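Local coordinates for protein putative alpha-L-fucosidase (Bacteroides thetaiotaomicron VPI-5482, PDB 3GZA) that probably hydrolyses terminal alpha-L-fucose linkages, as a glycoside hydrolase of family 29 with a TIM-barrel domain, at residues Ala76-Gln90 / Gly106-Cys118. Residues are numbered along the deposited sequence; the frame is centred on the assembly and turned at random.
Sequences AVLTATHETGFGLWQ and GKGDIVRDFVNSC
The side-chain amide nitrogen of Q90 is shared by two backbone carbonyls of the loop leading into helix 110-121: NE2 donates to G108 O at 2.9 Å and to G106 O at 3.0 Å. Both acceptors lie close to the amide plane of Q90, whereas NE2 stands well above the carbonyl plane of G106. The chain folds back at chi2 (-76°) to reach them, and OE1 is taken by K99. Replacing Q90 with alanine is likely to leave the G106 and G108 carbonyls, and K99, without this partner. The backbone of Q90 adds a weak bond to OD2 of D109, which Y173 also engages. D109 is the N-cap: its OD1 accepts from R112 N at 2.9 Å, met from above the carboxylate plane. Beside it, L88 O receives the first turn of the helix, with V111 N at 3.1 Å nearly in line with the C=O bond and I110 N more weakly. With CG anti to the backbone N (chi1 -177°), the F114 ring reaches across to the strand, where L78 CB sits over the centre of one face, 3.7 Å from the ring centroid in a CH-pi contact; C118 SG, one turn on, lies over the opposite face toward the rim. L78 CD2 meets I110 CG2 at 3.8 Å, while V111 CG2 touches both A80 CB and W89 CB. Residues 76-79 and 110-118 run antiparallel (176°), axes 9.4 Å apart, as the beta-alpha unit of a TIM barrel: strand 75-79 pairs with parallel strands 22-26 and 124-129, and helices 61-69, through W64, and 148-171, through L169, also pack against this interface.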
loop_
_atom_site.group_PDB
_atom_site.type_symbol
_atom_site.label_atom_id
_atom_site.label_comp_id
_atom_site.label_asym_id
_atom_site.label_seq_id
_atom_site.Cartn_x
_atom_site.Cartn_y
_atom_site.Cartn_z
ATOM N N ALA A 76 28.839 0.348 -2.424
ATOM C CA ALA A 76 27.790 -0.618 -2.846
ATOM C C ALA A 76 26.447 0.053 -2.533
ATOM O O ALA A 76 26.280 0.652 -1.486
ATOM C CB ALA A 76 27.925 -1.983 -2.117
ATOM N N VAL A 77 25.537 -0.069 -3.479
ATOM C CA VAL A 77 24.219 0.571 -3.442
ATOM C C VAL A 77 23.138 -0.475 -3.594
ATOM O O VAL A 77 23.252 -1.381 -4.408
ATOM C CB VAL A 77 24.142 1.604 -4.600
ATOM C CG1 VAL A 77 22.799 2.362 -4.639
ATOM C CG2 VAL A 77 25.325 2.603 -4.548
ATOM N N LEU A 78 22.049 -0.331 -2.834
ATOM C CA LEU A 78 20.897 -1.208 -2.914
ATOM C C LEU A 78 19.637 -0.468 -3.287
ATOM O O LEU A 78 19.414 0.629 -2.816
ATOM C CB LEU A 78 20.647 -1.844 -1.523
ATOM C CG LEU A 78 19.397 -2.707 -1.376
ATOM C CD1 LEU A 78 19.381 -3.928 -2.339
ATOM C CD2 LEU A 78 19.153 -3.189 0.102
ATOM N N THR A 79 18.848 -1.053 -4.188
ATOM C CA THR A 79 17.551 -0.518 -4.543
ATOM C C THR A 79 16.575 -0.704 -3.383
ATOM O O THR A 79 16.022 -1.801 -3.181
ATOM C CB THR A 79 16.974 -1.183 -5.796
ATOM O OG1 THR A 79 16.852 -2.583 -5.553
ATOM C CG2 THR A 79 17.857 -0.970 -7.026
ATOM N N ALA A 80 16.354 0.339 -2.602
ATOM C CA ALA A 80 15.358 0.313 -1.557
ATOM C C ALA A 80 13.959 0.186 -2.120
ATOM O O ALA A 80 13.108 -0.477 -1.526
ATOM C CB ALA A 80 15.466 1.557 -0.686
ATOM N N THR A 81 13.716 0.895 -3.208
ATOM C CA THR A 81 12.524 0.712 -4.069
ATOM C C THR A 81 13.011 0.784 -5.527
ATOM O O THR A 81 14.143 1.233 -5.810
ATOM C CB THR A 81 11.457 1.781 -3.971
ATOM O OG1 THR A 81 12.005 3.069 -4.392
ATOM C CG2 THR A 81 10.892 1.892 -2.533
ATOM N N HIS A 82 12.152 0.328 -6.438
ATOM C CA HIS A 82 12.454 0.333 -7.840
ATOM C C HIS A 82 11.188 0.721 -8.590
ATOM O O HIS A 82 10.888 1.914 -8.669
ATOM C CB HIS A 82 13.177 -0.936 -8.296
ATOM C CG HIS A 82 13.658 -0.867 -9.696
ATOM N ND1 HIS A 82 12.997 -1.474 -10.726
ATOM C CD2 HIS A 82 14.721 -0.233 -10.246
ATOM C CE1 HIS A 82 13.630 -1.232 -11.861
ATOM N NE2 HIS A 82 14.676 -0.454 -11.605
ATOM N N GLU A 83 10.426 -0.240 -9.139
ATOM C CA GLU A 83 9.238 0.049 -9.902
ATOM C C GLU A 83 7.937 -0.493 -9.331
ATOM O O GLU A 83 6.888 0.022 -9.659
ATOM C CB GLU A 83 9.373 -0.528 -11.319
ATOM C CG GLU A 83 10.453 0.164 -12.178
ATOM C CD GLU A 83 10.857 -0.643 -13.400
ATOM O OE1 GLU A 83 10.607 -1.884 -13.445
ATOM O OE2 GLU A 83 11.504 -0.064 -14.277
ATOM N N THR A 84 7.974 -1.509 -8.477
ATOM C CA THR A 84 6.711 -2.099 -7.996
ATOM C C THR A 84 6.063 -1.253 -6.917
ATOM O O THR A 84 4.887 -1.404 -6.646
ATOM C CB THR A 84 6.883 -3.511 -7.431
ATOM O OG1 THR A 84 7.612 -3.456 -6.190
ATOM C CG2 THR A 84 7.565 -4.466 -8.452
ATOM N N GLY A 85 6.875 -0.410 -6.297
ATOM C CA GLY A 85 6.506 0.349 -5.134
ATOM C C GLY A 85 6.919 -0.304 -3.833
ATOM O O GLY A 85 6.794 0.363 -2.805
ATOM N N PHE A 86 7.379 -1.565 -3.846
ATOM C CA PHE A 86 7.704 -2.281 -2.643
ATOM C C PHE A 86 8.996 -1.776 -2.093
ATOM O O PHE A 86 9.953 -1.604 -2.843
ATOM C CB PHE A 86 7.890 -3.733 -2.978
ATOM C CG PHE A 86 7.994 -4.628 -1.761
ATOM C CD1 PHE A 86 6.881 -4.885 -0.989
ATOM C CD2 PHE A 86 9.190 -5.209 -1.435
ATOM C CE1 PHE A 86 6.921 -5.723 0.086
ATOM C CE2 PHE A 86 9.256 -6.045 -0.334
ATOM C CZ PHE A 86 8.124 -6.296 0.431
ATOM N N GLY A 87 9.071 -1.631 -0.785
ATOM C CA GLY A 87 10.260 -1.171 -0.146
ATOM C C GLY A 87 10.974 -2.194 0.732
ATOM O O GLY A 87 10.362 -2.858 1.543
ATOM N N LEU A 88 12.289 -2.293 0.578
ATOM C CA LEU A 88 13.121 -3.276 1.281
ATOM C C LEU A 88 13.605 -2.824 2.660
ATOM O O LEU A 88 14.711 -3.165 3.092
ATOM C CB LEU A 88 14.315 -3.680 0.411
ATOM C CG LEU A 88 13.962 -4.235 -0.976
ATOM C CD1 LEU A 88 15.283 -4.715 -1.636
ATOM C CD2 LEU A 88 12.953 -5.369 -0.867
ATOM N N TRP A 89 12.762 -2.118 3.408
ATOM C CA TRP A 89 13.097 -1.672 4.746
ATOM C C TRP A 89 11.821 -1.642 5.591
ATOM O O TRP A 89 10.720 -1.829 5.069
ATOM C CB TRP A 89 13.848 -0.320 4.752
ATOM C CG TRP A 89 13.046 0.937 4.524
ATOM C CD1 TRP A 89 12.686 1.849 5.468
ATOM C CD2 TRP A 89 12.523 1.440 3.276
ATOM N NE1 TRP A 89 12.018 2.887 4.884
ATOM C CE2 TRP A 89 11.907 2.662 3.550
ATOM C CE3 TRP A 89 12.588 1.014 1.953
ATOM C CZ2 TRP A 89 11.260 3.408 2.555
ATOM C CZ3 TRP A 89 11.978 1.790 0.942
ATOM C CH2 TRP A 89 11.325 2.965 1.268
ATOM N N GLN A 90 12.016 -1.349 6.879
ATOM C CA GLN A 90 10.913 -1.170 7.843
ATOM C C GLN A 90 10.438 0.287 7.753
ATOM O O GLN A 90 10.865 1.138 8.520
ATOM C CB GLN A 90 11.383 -1.463 9.244
ATOM C CG GLN A 90 11.593 -2.947 9.468
ATOM C CD GLN A 90 10.289 -3.741 9.648
ATOM O OE1 GLN A 90 9.457 -3.409 10.497
ATOM N NE2 GLN A 90 10.128 -4.787 8.845
ATOM N N GLY A 106 7.632 -10.293 9.146
ATOM C CA GLY A 106 7.399 -8.867 8.940
ATOM C C GLY A 106 8.332 -7.901 9.629
ATOM O O GLY A 106 8.044 -6.695 9.702
ATOM N N LYS A 107 9.470 -8.414 10.106
ATOM C CA LYS A 107 10.449 -7.632 10.826
ATOM C C LYS A 107 11.780 -7.494 10.081
ATOM O O LYS A 107 12.734 -6.899 10.609
ATOM C CB LYS A 107 10.684 -8.240 12.195
ATOM C CG LYS A 107 9.480 -8.213 13.100
ATOM C CD LYS A 107 8.976 -6.768 13.342
ATOM C CE LYS A 107 7.718 -6.665 14.261
ATOM N NZ LYS A 107 7.095 -5.297 14.179
ATOM N N GLY A 108 11.854 -7.971 8.848
ATOM C CA GLY A 108 13.054 -7.821 8.067
ATOM C C GLY A 108 13.367 -6.385 7.627
ATOM O O GLY A 108 12.470 -5.562 7.394
ATOM N N ASP A 109 14.656 -6.101 7.451
ATOM C CA ASP A 109 15.051 -4.802 6.920
ATOM C C ASP A 109 16.340 -5.045 6.155
ATOM O O ASP A 109 17.423 -5.151 6.730
ATOM C CB ASP A 109 15.225 -3.794 8.020
ATOM C CG ASP A 109 15.416 -2.389 7.477
ATOM O OD1 ASP A 109 16.026 -2.225 6.394
ATOM O OD2 ASP A 109 14.972 -1.457 8.179
ATOM N N ILE A 110 16.192 -5.225 4.849
ATOM C CA ILE A 110 17.320 -5.579 4.032
ATOM C C ILE A 110 18.234 -4.372 3.830
ATOM O O ILE A 110 19.437 -4.551 3.694
ATOM C CB ILE A 110 16.861 -6.169 2.699
ATOM C CG1 ILE A 110 16.118 -7.475 2.975
ATOM C CG2 ILE A 110 18.064 -6.434 1.725
ATOM C CD1 ILE A 110 15.457 -8.092 1.745
ATOM N N VAL A 111 17.679 -3.156 3.843
ATOM C CA VAL A 111 18.521 -1.956 3.784
ATOM C C VAL A 111 19.452 -1.943 5.002
ATOM O O VAL A 111 20.653 -1.651 4.888
ATOM C CB VAL A 111 17.668 -0.682 3.688
ATOM C CG1 VAL A 111 18.579 0.560 3.788
ATOM C CG2 VAL A 111 16.854 -0.664 2.378
ATOM N N ARG A 112 18.927 -2.289 6.168
ATOM C CA ARG A 112 19.757 -2.336 7.372
ATOM C C ARG A 112 20.836 -3.415 7.286
ATOM O O ARG A 112 22.005 -3.195 7.579
ATOM C CB ARG A 112 18.926 -2.514 8.606
ATOM C CG ARG A 112 19.821 -2.341 9.826
ATOM C CD ARG A 112 19.137 -2.036 11.106
ATOM N NE ARG A 112 18.166 -0.975 11.014
ATOM C CZ ARG A 112 18.461 0.339 10.942
ATOM N NH1 ARG A 112 19.709 0.768 10.954
ATOM N NH2 ARG A 112 17.471 1.221 10.891
ATOM N N ASP A 113 20.415 -4.617 6.910
ATOM C CA ASP A 113 21.372 -5.709 6.745
ATOM C C ASP A 113 22.493 -5.216 5.814
ATOM O O ASP A 113 23.688 -5.384 6.088
ATOM C CB ASP A 113 20.710 -6.898 6.075
ATOM C CG ASP A 113 19.846 -7.746 6.983
ATOM O OD1 ASP A 113 19.449 -7.342 8.083
ATOM O OD2 ASP A 113 19.551 -8.862 6.515
ATOM N N PHE A 114 22.095 -4.599 4.717
ATOM C CA PHE A 114 23.009 -4.152 3.662
ATOM C C PHE A 114 23.985 -3.097 4.073
ATOM O O PHE A 114 25.205 -3.255 3.859
ATOM C CB PHE A 114 22.173 -3.639 2.491
ATOM C CG PHE A 114 22.980 -3.223 1.310
ATOM C CD1 PHE A 114 23.403 -4.145 0.411
ATOM C CD2 PHE A 114 23.292 -1.897 1.082
ATOM C CE1 PHE A 114 24.173 -3.783 -0.673
ATOM C CE2 PHE A 114 24.038 -1.524 -0.056
ATOM C CZ PHE A 114 24.471 -2.464 -0.909
ATOM N N VAL A 115 23.504 -2.054 4.742
ATOM C CA VAL A 115 24.437 -1.014 5.150
ATOM C C VAL A 115 25.381 -1.547 6.219
ATOM O O VAL A 115 26.584 -1.224 6.238
ATOM C CB VAL A 115 23.755 0.285 5.616
ATOM C CG1 VAL A 115 22.882 0.913 4.508
ATOM C CG2 VAL A 115 22.952 0.065 6.894
ATOM N N ASN A 116 24.887 -2.444 7.085
ATOM C CA ASN A 116 25.738 -3.060 8.071
ATOM C C ASN A 116 26.858 -3.892 7.399
ATOM O O ASN A 116 28.016 -3.833 7.828
ATOM C CB ASN A 116 24.910 -3.953 9.030
ATOM C CG ASN A 116 24.012 -3.147 9.977
ATOM O OD1 ASN A 116 24.120 -1.922 10.091
ATOM N ND2 ASN A 116 23.189 -3.871 10.751
ATOM N N SER A 117 26.479 -4.681 6.378
ATOM C CA SER A 117 27.435 -5.505 5.646
ATOM C C SER A 117 28.456 -4.634 4.970
ATOM O O SER A 117 29.641 -4.940 5.003
ATOM C CB SER A 117 26.727 -6.417 4.631
ATOM O OG SER A 117 25.907 -7.346 5.312
ATOM N N CYS A 118 28.034 -3.546 4.320
ATOM C CA CYS A 118 28.993 -2.637 3.672
ATOM C C CYS A 118 30.048 -2.212 4.667
ATOM O O CYS A 118 31.255 -2.346 4.453
ATOM C CB CYS A 118 28.286 -1.404 3.119
ATOM S SG CYS A 118 27.311 -1.771 1.617
#